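Local coordinates for malonyl CoA:acyl carrier protein malonyltransferase (Streptomyces coelicolor, PDB 1NM2) that probably transfers the malonyl group from malonyl-CoA to holo-acyl carrier protein, supplying malonyl units for fatty acid biosynthesis, at residues A[99-104]-A[227-232]; A[108-113]-A[223-228]. All coordinates share one frame; numbering follows the deposited sequence.

Contact 1 of 2, residues A[99-104]-A[227-232]; sequences VGEITA and VTYVSN
The carboxylate of Glu101 and the carboxamide of Asn232 lie flat on one another, their planes 3° apart, with Glu101 CD 3.1 Å from Asn232 CG; the two chains overlap running in opposite senses. The Tyr229 ring instead meets helix 100-107 at its edge, with Glu101 O and Ala104 C close to the ring plane and Ala104 CB 3.8 Å from Tyr229 CE1. With CG anti to the backbone N (chi1 -178°), Tyr229 reaches the helix and its hydroxyl donates a hydrogen bond to Glu101 O, Tyr229 OH to O 2.9 Å, from above the carbonyl plane. Asn232 N donates to Glu101 OE1 at 2.7 Å, again from above the acceptor's plane. A water donates to Glu101 OE2 at 2.8 Å and is also bonded to Ser231 OG. If an alanine stood at Glu101, Asn232 N would probably be left without this acceptor and its carboxamide without the flat group stacked on it. The carboxamide is also held by Ser98 N, which donates to OD1, and by Gly96 O, which accepts from ND2, in a GxSxG sequence consistent with the nucleophile elbow of this transferase family. Around the contact, Leu248 of helix 241-251 packs on Glu101 and Tyr229, Cys261 of helix 258-267 touches Asn232, and strand 228-229 runs parallel to strand 93-96 at the border of the core sheet.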
loop_
_atom_site.group_PDB
_atom_site.type_symbol
_atom_site.label_atom_id
_atom_site.label_comp_id
_atom_site.label_asym_id
_atom_site.label_seq_id
_atom_site.Cartn_x
_atom_site.Cartn_y
_atom_site.Cartn_z
ATOM N N VAL A 99 -0.554 -0.144 -3.031
ATOM C CA VAL A 99 -2.009 -0.254 -3.160
ATOM C C VAL A 99 -2.671 0.667 -2.134
ATOM O O VAL A 99 -3.774 1.175 -2.352
ATOM C CB VAL A 99 -2.526 -1.700 -2.908
ATOM C CG1 VAL A 99 -1.797 -2.679 -3.796
ATOM C CG2 VAL A 99 -2.358 -2.070 -1.449
ATOM N N GLY A 100 -1.985 0.878 -1.015
ATOM C CA GLY A 100 -2.517 1.739 0.028
ATOM C C GLY A 100 -2.712 3.169 -0.443
ATOM O O GLY A 100 -3.420 3.948 0.200
ATOM N N GLU A 101 -2.083 3.524 -1.562
ATOM C CA GLU A 101 -2.215 4.876 -2.111
ATOM C C GLU A 101 -3.617 5.103 -2.655
ATOM O O GLU A 101 -4.121 6.228 -2.647
ATOM C CB GLU A 101 -1.219 5.117 -3.247
ATOM C CG GLU A 101 0.236 5.143 -2.831
ATOM C CD GLU A 101 1.039 6.117 -3.675
ATOM O OE1 GLU A 101 1.389 7.197 -3.151
ATOM O OE2 GLU A 101 1.305 5.811 -4.861
ATOM N N ILE A 102 -4.232 4.042 -3.165
ATOM C CA ILE A 102 -5.581 4.165 -3.692
ATOM C C ILE A 102 -6.500 4.339 -2.491
ATOM O O ILE A 102 -7.425 5.141 -2.523
ATOM C CB ILE A 102 -6.003 2.913 -4.510
ATOM C CG1 ILE A 102 -5.237 2.862 -5.837
ATOM C CG2 ILE A 102 -7.501 2.959 -4.803
ATOM C CD1 ILE A 102 -3.747 2.637 -5.701
ATOM N N THR A 103 -6.224 3.596 -1.422
ATOM C CA THR A 103 -7.018 3.681 -0.203
ATOM C C THR A 103 -6.964 5.107 0.345
ATOM O O THR A 103 -7.981 5.666 0.766
ATOM C CB THR A 103 -6.482 2.707 0.866
ATOM O OG1 THR A 103 -6.386 1.392 0.301
ATOM C CG2 THR A 103 -7.416 2.662 2.084
ATOM N N ALA A 104 -5.768 5.691 0.323
ATOM C CA ALA A 104 -5.550 7.048 0.811
ATOM C C ALA A 104 -6.252 8.088 -0.061
ATOM O O ALA A 104 -6.607 9.161 0.420
ATOM C CB ALA A 104 -4.053 7.347 0.870
ATOM N N VAL A 227 -7.638 16.747 1.903
ATOM C CA VAL A 227 -6.679 16.566 2.981
ATOM C C VAL A 227 -5.324 16.378 2.304
ATOM O O VAL A 227 -5.257 15.850 1.191
ATOM C CB VAL A 227 -7.001 15.305 3.810
ATOM C CG1 VAL A 227 -6.078 15.223 5.010
ATOM C CG2 VAL A 227 -8.461 15.325 4.250
ATOM N N THR A 228 -4.255 16.813 2.963
ATOM C CA THR A 228 -2.915 16.682 2.400
ATOM C C THR A 228 -2.655 15.234 1.985
ATOM O O THR A 228 -2.770 14.316 2.796
ATOM C CB THR A 228 -1.850 17.120 3.416
ATOM O OG1 THR A 228 -2.105 18.473 3.819
ATOM C CG2 THR A 228 -0.461 17.036 2.796
ATOM N N TYR A 229 -2.308 15.041 0.716
ATOM C CA TYR A 229 -2.046 13.711 0.170
ATOM C C TYR A 229 -0.556 13.553 -0.161
ATOM O O TYR A 229 -0.034 14.247 -1.034
ATOM C CB TYR A 229 -2.886 13.507 -1.096
ATOM C CG TYR A 229 -2.741 12.140 -1.724
ATOM C CD1 TYR A 229 -3.605 11.100 -1.389
ATOM C CD2 TYR A 229 -1.713 11.879 -2.632
ATOM C CE1 TYR A 229 -3.449 9.829 -1.943
ATOM C CE2 TYR A 229 -1.547 10.618 -3.185
ATOM C CZ TYR A 229 -2.416 9.599 -2.837
ATOM O OH TYR A 229 -2.232 8.346 -3.370
ATOM N N VAL A 230 0.117 12.637 0.532
ATOM C CA VAL A 230 1.547 12.395 0.323
ATOM C C VAL A 230 1.745 11.219 -0.629
ATOM O O VAL A 230 1.241 10.122 -0.379
ATOM C CB VAL A 230 2.254 12.095 1.666
ATOM C CG1 VAL A 230 3.748 11.883 1.442
ATOM C CG2 VAL A 230 2.031 13.250 2.633
ATOM N N SER A 231 2.506 11.449 -1.698
ATOM C CA SER A 231 2.747 10.440 -2.736
ATOM C C SER A 231 4.020 9.586 -2.665
ATOM O O SER A 231 5.109 10.080 -2.354
ATOM C CB SER A 231 2.672 11.126 -4.109
ATOM O OG SER A 231 3.148 10.293 -5.154
ATOM N N ASN A 232 3.858 8.301 -2.995
ATOM C CA ASN A 232 4.939 7.307 -3.010
ATOM C C ASN A 232 6.072 7.613 -3.983
ATOM O O ASN A 232 7.210 7.199 -3.772
ATOM C CB ASN A 232 4.394 5.931 -3.400
ATOM C CG ASN A 232 3.699 5.224 -2.268
ATOM O OD1 ASN A 232 3.252 4.094 -2.428
ATOM N ND2 ASN A 232 3.601 5.879 -1.115
HETATM O O HOH W 1 1.774 8.258 -6.111
HETATM O O HOH W 2 1.215 7.459 -0.280
#

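Contact 2 of 2, residues A[108-113]-A[223-228]; sequences AGVLDD and ADPKVT
Pro225 CB sits against two apolar groups, Val110 CG2 at 3.8 Å and Ala108 CB at 4.0 Å, while Val227 closes up on Ala108 more loosely. The side chains of Val110 and Pro225 run abreast, with their ends on the same side. Val110 has CG1 anti to its amide nitrogen (chi1 176°), which brings that methyl to 3.4 Å from Ala223 O and turns CG2 to the proline. Val110 CA approaches the same oxygen, Ala223 O, at 3.3 Å in a CA-H...O contact, and Ala223 N donates back to Val110 O at 2.9 Å, on a lone pair. Nearer the surface, Ala223 CB rests 3.5 Å from Gly109 O. The other main-chain bond is almost straight: Lys226 N reaches Ala108 O at 2.7 Å, 175° at the hydrogen and in the carbonyl plane, and Pro225 CA comes up to that oxygen as well. Gly109, with positive phi (75°), follows helix 100-107 in a Schellman motif, and the extended Lys226 chain passes close by it. At the far polar edge Asp224 points away, and its OD2 accepts from Gly241 N. Two loops are thus fastened by backbone amides and carbonyls around small apolar side chains, with no charge pairing across the contact, and the buried Val227 N finds no partner in the model.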
loop_
_atom_site.group_PDB
_atom_site.type_symbol
_atom_site.label_atom_id
_atom_site.label_comp_id
_atom_site.label_asym_id
_atom_site.label_seq_id
_atom_site.Cartn_x
_atom_site.Cartn_y
_atom_site.Cartn_z
ATOM N N ALA A 108 -8.731 11.147 1.206
ATOM C CA ALA A 108 -8.548 12.551 0.827
ATOM C C ALA A 108 -9.675 13.080 -0.056
ATOM O O ALA A 108 -9.656 14.242 -0.461
ATOM C CB ALA A 108 -7.199 12.739 0.119
ATOM N N GLY A 109 -10.646 12.231 -0.365
ATOM C CA GLY A 109 -11.765 12.663 -1.190
ATOM C C GLY A 109 -11.455 12.819 -2.666
ATOM O O GLY A 109 -12.180 13.504 -3.392
ATOM N N VAL A 110 -10.376 12.191 -3.120
ATOM C CA VAL A 110 -9.987 12.268 -4.524
ATOM C C VAL A 110 -10.878 11.355 -5.346
ATOM O O VAL A 110 -11.317 11.712 -6.440
ATOM C CB VAL A 110 -8.520 11.837 -4.722
ATOM C CG1 VAL A 110 -8.171 11.842 -6.207
ATOM C CG2 VAL A 110 -7.598 12.779 -3.956
ATOM N N LEU A 111 -11.139 10.171 -4.800
ATOM C CA LEU A 111 -11.979 9.177 -5.448
ATOM C C LEU A 111 -12.977 8.635 -4.436
ATOM O O LEU A 111 -12.666 8.536 -3.245
ATOM C CB LEU A 111 -11.131 8.005 -5.950
ATOM C CG LEU A 111 -10.009 8.244 -6.954
ATOM C CD1 LEU A 111 -9.247 6.937 -7.136
ATOM C CD2 LEU A 111 -10.575 8.734 -8.280
ATOM N N ASP A 112 -14.170 8.283 -4.900
ATOM C CA ASP A 112 -15.164 7.707 -4.006
ATOM C C ASP A 112 -14.780 6.230 -3.904
ATOM O O ASP A 112 -14.005 5.730 -4.726
ATOM C CB ASP A 112 -16.577 7.892 -4.571
ATOM C CG ASP A 112 -16.728 7.328 -5.958
ATOM O OD1 ASP A 112 -16.777 6.089 -6.098
ATOM O OD2 ASP A 112 -16.791 8.127 -6.915
ATOM N N ASP A 113 -15.300 5.523 -2.907
ATOM C CA ASP A 113 -14.909 4.127 -2.731
ATOM C C ASP A 113 -15.132 3.175 -3.906
ATOM O O ASP A 113 -14.211 2.456 -4.285
ATOM C CB ASP A 113 -15.543 3.555 -1.459
ATOM C CG ASP A 113 -17.036 3.659 -1.461
ATOM O OD1 ASP A 113 -17.572 4.333 -2.364
ATOM O OD2 ASP A 113 -17.669 3.072 -0.559
ATOM N N ALA A 223 -11.326 14.217 -7.877
ATOM C CA ALA A 223 -11.498 15.530 -7.278
ATOM C C ALA A 223 -10.188 15.911 -6.590
ATOM O O ALA A 223 -9.364 15.045 -6.287
ATOM C CB ALA A 223 -12.629 15.501 -6.259
ATOM N N ASP A 224 -9.990 17.202 -6.361
ATOM C CA ASP A 224 -8.792 17.662 -5.679
ATOM C C ASP A 224 -8.833 17.142 -4.248
ATOM O O ASP A 224 -9.893 17.080 -3.634
ATOM C CB ASP A 224 -8.729 19.193 -5.685
ATOM C CG ASP A 224 -8.315 19.749 -7.034
ATOM O OD1 ASP A 224 -8.390 20.980 -7.223
ATOM O OD2 ASP A 224 -7.907 18.950 -7.903
ATOM N N PRO A 225 -7.678 16.743 -3.704
ATOM C CA PRO A 225 -7.649 16.231 -2.330
ATOM C C PRO A 225 -8.097 17.277 -1.310
ATOM O O PRO A 225 -7.694 18.436 -1.383
ATOM C CB PRO A 225 -6.188 15.820 -2.146
ATOM C CG PRO A 225 -5.451 16.757 -3.060
ATOM C CD PRO A 225 -6.326 16.776 -4.290
ATOM N N LYS A 226 -8.937 16.864 -0.364
ATOM C CA LYS A 226 -9.441 17.772 0.668
ATOM C C LYS A 226 -8.527 17.734 1.888
ATOM O O LYS A 226 -8.637 18.563 2.792
ATOM C CB LYS A 226 -10.860 17.370 1.073
ATOM C CG LYS A 226 -11.852 17.375 -0.076
ATOM C CD LYS A 226 -13.211 16.841 0.360
ATOM C CE LYS A 226 -14.170 16.735 -0.824
ATOM N NZ LYS A 226 -15.502 16.169 -0.433
ATOM N N VAL A 227 -7.638 16.747 1.903
ATOM C CA VAL A 227 -6.679 16.566 2.981
ATOM C C VAL A 227 -5.324 16.378 2.304
ATOM O O VAL A 227 -5.257 15.850 1.191
ATOM C CB VAL A 227 -7.001 15.305 3.810
ATOM C CG1 VAL A 227 -6.078 15.223 5.010
ATOM C CG2 VAL A 227 -8.461 15.325 4.250
ATOM N N THR A 228 -4.255 16.813 2.963
ATOM C CA THR A 228 -2.915 16.682 2.400
ATOM C C THR A 228 -2.655 15.234 1.985
ATOM O O THR A 228 -2.770 14.316 2.796
ATOM C CB THR A 228 -1.850 17.120 3.416
ATOM O OG1 THR A 228 -2.105 18.473 3.819
ATOM C CG2 THR A 228 -0.461 17.036 2.796
#

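How the contacts relate
From the N terminus, strand 93-96 leads into helix 100-107, whose first turn enters contact 1; the loop that follows its last turn, 108-113, enters contact 2. The chain then runs through helix 113-132, four strands of the mixed sheet and helix 207-217 before coming back. Segment 223-228 closes the inner loop in contact 2, and 227-232 closes the outer one in contact 1, so the two nest, sharing Val227 and Thr228. Their centres are about 9 Å apart, and they touch where Tyr229 CD1 lies 4.2 Å from Ala108 CB. Together they fasten both ends of helix 100-107 to the approach, body and exit of edge strand 228-229.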